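Local coordinates for cyanophycinase-like exopeptidase (actinobacterium SCGC AAA027-L06, PDB 6NQC), which probably acts as a serine peptidase of family S51, hydrolysing peptide bonds in the manner of cyanophycinase-like exopeptidases, at residues Q60-E68 / G122-L131. Sequence-based numbering, arbitrary orientation.
Sequences QIPTAAGRE and GDPHYLADTL
Ala64 and Leu127 have the nearest pair of CA atoms, 4.4 Å apart. Both residues are buried. The CB of Leu127 lies against Ala64 CA and CB, while Leu127 CD1 reaches Thr63 CB at 3.7 Å. CG of Leu127 stands anti to its backbone N (chi1 176°), which places CD1 against Thr63 CB and CD2 near Ala64 CB. Thr130, a turn further along the helix, meets Thr63 CG2 with its own CG2 at 3.5 Å. Thr63 OG1 is hydrogen-bonded to Val96 O. Leu131 CD1 extends the apolar packing to Ile61. The Tyr126 ring is packed just as closely. It has Thr63 O at its edge, 3.3 Å from CD2. Thr130 OG1 lies over one ring face and is hydrogen-bonded to Tyr126 O. Arg67 CG lies over the centre of the opposite face, a CH-pi contact 3.7 Å from the centroid. Tyr126 OH is hydrogen-bonded to Leu97 O.

Ala64 O accepts the one hydrogen bond across the contact, from Asp123 N at 2.9 Å. The bond is straight at the hydrogen, but the donor sits above the carbonyl plane. Gly122 CA adds a CH...O contact to the same oxygen. The Asp123 carboxylate N-caps helix 124-131, with weak bonds from His125 N and Tyr126 N to OD1. The contact packs the turn that follows strand 57-61 against the helix that follows strand 116-119, its parallel neighbour in the central sheet of this S51 peptidase. Leu127 also touches the turn of a probable nucleophile elbow at Ser154.

Toward solvent the packing is looser. The Arg67 chain bends beyond CG. Tyr126 CD1 lies over one face of its guanidinium, 3.3 Å from NH1, but the planes are 50° apart, so this is no parallel stack. Exposed Arg67 reaches partly exposed Asp123 through a long salt bridge, NH2 to OD2 at 3.7 Å.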
loop_
_atom_site.group_PDB
_atom_site.type_symbol
_atom_site.label_atom_id
_atom_site.label_comp_id
_atom_site.label_asym_id
_atom_site.label_seq_id
_atom_site.Cartn_x
_atom_site.Cartn_y
_atom_site.Cartn_z
ATOM N N GLN A 60 10.444 4.739 1.481
ATOM C CA GLN A 60 9.558 4.996 0.344
ATOM C C GLN A 60 10.015 4.170 -0.845
ATOM O O GLN A 60 11.190 4.195 -1.214
ATOM C CB GLN A 60 9.539 6.482 0.010
ATOM C CG GLN A 60 9.023 7.280 1.164
ATOM C CD GLN A 60 9.248 8.762 1.022
ATOM O OE1 GLN A 60 9.852 9.220 0.048
ATOM N NE2 GLN A 60 8.721 9.525 1.981
ATOM N N ILE A 61 9.100 3.381 -1.389
ATOM C CA ILE A 61 9.428 2.432 -2.449
ATOM C C ILE A 61 8.595 2.774 -3.677
ATOM O O ILE A 61 7.346 2.650 -3.678
ATOM C CB ILE A 61 9.216 0.982 -1.985
ATOM C CG1 ILE A 61 10.135 0.692 -0.797
ATOM C CG2 ILE A 61 9.488 0.054 -3.122
ATOM C CD1 ILE A 61 10.048 -0.682 -0.263
ATOM N N PRO A 62 9.251 3.250 -4.744
ATOM C CA PRO A 62 8.521 3.768 -5.897
ATOM C C PRO A 62 8.506 2.798 -7.059
ATOM O O PRO A 62 8.273 3.204 -8.193
ATOM C CB PRO A 62 9.340 5.019 -6.249
ATOM C CG PRO A 62 10.740 4.494 -6.067
ATOM C CD PRO A 62 10.691 3.581 -4.842
ATOM N N THR A 63 8.751 1.530 -6.793
ATOM C CA THR A 63 8.899 0.558 -7.858
ATOM C C THR A 63 7.727 0.495 -8.811
ATOM O O THR A 63 7.909 0.150 -9.983
ATOM C CB THR A 63 9.109 -0.838 -7.221
ATOM O OG1 THR A 63 10.149 -0.723 -6.252
ATOM C CG2 THR A 63 9.466 -1.881 -8.269
ATOM N N ALA A 64 6.498 0.790 -8.343
ATOM C CA ALA A 64 5.358 0.856 -9.245
ATOM C C ALA A 64 5.617 1.817 -10.395
ATOM O O ALA A 64 5.023 1.645 -11.457
ATOM C CB ALA A 64 4.083 1.267 -8.500
ATOM N N ALA A 65 6.499 2.807 -10.206
ATOM C CA ALA A 65 6.795 3.789 -11.228
ATOM C C ALA A 65 8.115 3.510 -11.923
ATOM O O ALA A 65 8.635 4.397 -12.606
ATOM C CB ALA A 65 6.791 5.187 -10.616
ATOM N N GLY A 66 8.673 2.301 -11.741
ATOM C CA GLY A 66 10.013 1.966 -12.210
ATOM C C GLY A 66 10.222 2.004 -13.713
ATOM O O GLY A 66 11.369 2.008 -14.160
ATOM N N ARG A 67 9.164 1.998 -14.503
ATOM C CA ARG A 67 9.318 2.165 -15.946
ATOM C C ARG A 67 9.188 3.620 -16.378
ATOM O O ARG A 67 9.329 3.914 -17.567
ATOM C CB ARG A 67 8.306 1.302 -16.709
ATOM C CG ARG A 67 8.530 -0.205 -16.483
ATOM C CD ARG A 67 8.264 -1.079 -17.736
ATOM N NE ARG A 67 6.886 -1.566 -17.768
ATOM C CZ ARG A 67 6.523 -2.850 -17.718
ATOM N NH1 ARG A 67 7.437 -3.820 -17.658
ATOM N NH2 ARG A 67 5.235 -3.164 -17.739
ATOM N N GLU A 68 8.951 4.536 -15.443
ATOM C CA GLU A 68 8.720 5.922 -15.806
ATOM C C GLU A 68 10.040 6.659 -16.014
ATOM O O GLU A 68 11.141 6.148 -15.754
ATOM C CB GLU A 68 7.877 6.619 -14.735
ATOM C CG GLU A 68 6.478 6.015 -14.563
ATOM C CD GLU A 68 5.671 6.658 -13.418
ATOM O OE1 GLU A 68 6.042 7.768 -12.947
ATOM O OE2 GLU A 68 4.668 6.038 -12.980
ATOM N N GLY A 122 1.613 3.840 -9.356
ATOM C CA GLY A 122 2.159 3.528 -10.648
ATOM C C GLY A 122 1.436 2.338 -11.269
ATOM O O GLY A 122 0.209 2.286 -11.322
ATOM N N ASP A 123 2.200 1.387 -11.767
ATOM C CA ASP A 123 1.669 0.227 -12.474
ATOM C C ASP A 123 1.647 -0.954 -11.503
ATOM O O ASP A 123 2.708 -1.417 -11.071
ATOM C CB ASP A 123 2.542 -0.064 -13.694
ATOM C CG ASP A 123 2.129 -1.324 -14.449
ATOM O OD1 ASP A 123 1.218 -2.054 -14.017
ATOM O OD2 ASP A 123 2.762 -1.567 -15.474
ATOM N N PRO A 124 0.471 -1.442 -11.103
ATOM C CA PRO A 124 0.440 -2.525 -10.133
ATOM C C PRO A 124 0.999 -3.817 -10.688
ATOM O O PRO A 124 1.574 -4.595 -9.931
ATOM C CB PRO A 124 -1.055 -2.648 -9.793
ATOM C CG PRO A 124 -1.716 -2.211 -11.028
ATOM C CD PRO A 124 -0.878 -1.113 -11.616
ATOM N N HIS A 125 0.876 -4.060 -11.993
ATOM C CA HIS A 125 1.439 -5.286 -12.543
ATOM C C HIS A 125 2.957 -5.252 -12.475
ATOM O O HIS A 125 3.585 -6.259 -12.105
ATOM C CB HIS A 125 0.928 -5.491 -13.958
ATOM C CG HIS A 125 -0.557 -5.613 -14.004
ATOM N ND1 HIS A 125 -1.209 -6.779 -13.670
ATOM C CD2 HIS A 125 -1.524 -4.701 -14.280
ATOM C CE1 HIS A 125 -2.516 -6.591 -13.778
ATOM N NE2 HIS A 125 -2.736 -5.340 -14.139
ATOM N N TYR A 126 3.561 -4.105 -12.789
ATOM C CA TYR A 126 5.010 -3.997 -12.701
ATOM C C TYR A 126 5.480 -4.087 -11.250
ATOM O O TYR A 126 6.495 -4.735 -10.962
ATOM C CB TYR A 126 5.482 -2.701 -13.357
ATOM C CG TYR A 126 6.987 -2.607 -13.502
ATOM C CD1 TYR A 126 7.663 -3.373 -14.434
ATOM C CD2 TYR A 126 7.732 -1.733 -12.694
ATOM C CE1 TYR A 126 9.042 -3.301 -14.578
ATOM C CE2 TYR A 126 9.121 -1.653 -12.806
ATOM C CZ TYR A 126 9.771 -2.446 -13.758
ATOM O OH TYR A 126 11.144 -2.389 -13.896
ATOM N N LEU A 127 4.759 -3.432 -10.326
ATOM C CA LEU A 127 5.139 -3.485 -8.926
ATOM C C LEU A 127 5.197 -4.928 -8.473
ATOM O O LEU A 127 6.210 -5.385 -7.928
ATOM C CB LEU A 127 4.153 -2.693 -8.069
ATOM C CG LEU A 127 4.420 -2.756 -6.545
ATOM C CD1 LEU A 127 5.898 -2.457 -6.237
ATOM C CD2 LEU A 127 3.511 -1.808 -5.792
ATOM N N ALA A 128 4.113 -5.676 -8.728
ATOM C CA ALA A 128 4.033 -7.066 -8.321
ATOM C C ALA A 128 5.117 -7.919 -8.981
ATOM O O ALA A 128 5.839 -8.667 -8.302
ATOM C CB ALA A 128 2.658 -7.628 -8.682
ATOM N N ASP A 129 5.210 -7.863 -10.309
ATOM C CA ASP A 129 6.180 -8.702 -11.015
ATOM C C ASP A 129 7.618 -8.388 -10.602
ATOM O O ASP A 129 8.464 -9.279 -10.584
ATOM C CB ASP A 129 6.034 -8.520 -12.517
ATOM C CG ASP A 129 4.767 -9.161 -13.088
ATOM O OD1 ASP A 129 4.163 -10.034 -12.431
ATOM O OD2 ASP A 129 4.364 -8.755 -14.190
ATOM N N THR A 130 7.900 -7.146 -10.207
ATOM C CA THR A 130 9.268 -6.755 -9.908
ATOM C C THR A 130 9.695 -7.175 -8.511
ATOM O O THR A 130 10.855 -7.565 -8.336
ATOM C CB THR A 130 9.448 -5.240 -10.089
ATOM O OG1 THR A 130 9.269 -4.894 -11.474
ATOM C CG2 THR A 130 10.806 -4.819 -9.709
ATOM N N LEU A 131 8.795 -7.151 -7.519
ATOM C CA LEU A 131 9.186 -7.485 -6.157
ATOM C C LEU A 131 8.752 -8.871 -5.697
ATOM O O LEU A 131 9.227 -9.328 -4.641
ATOM C CB LEU A 131 8.632 -6.468 -5.157
ATOM C CG LEU A 131 9.089 -5.026 -5.416
ATOM C CD1 LEU A 131 8.540 -4.073 -4.360
ATOM C CD2 LEU A 131 10.603 -4.930 -5.542
#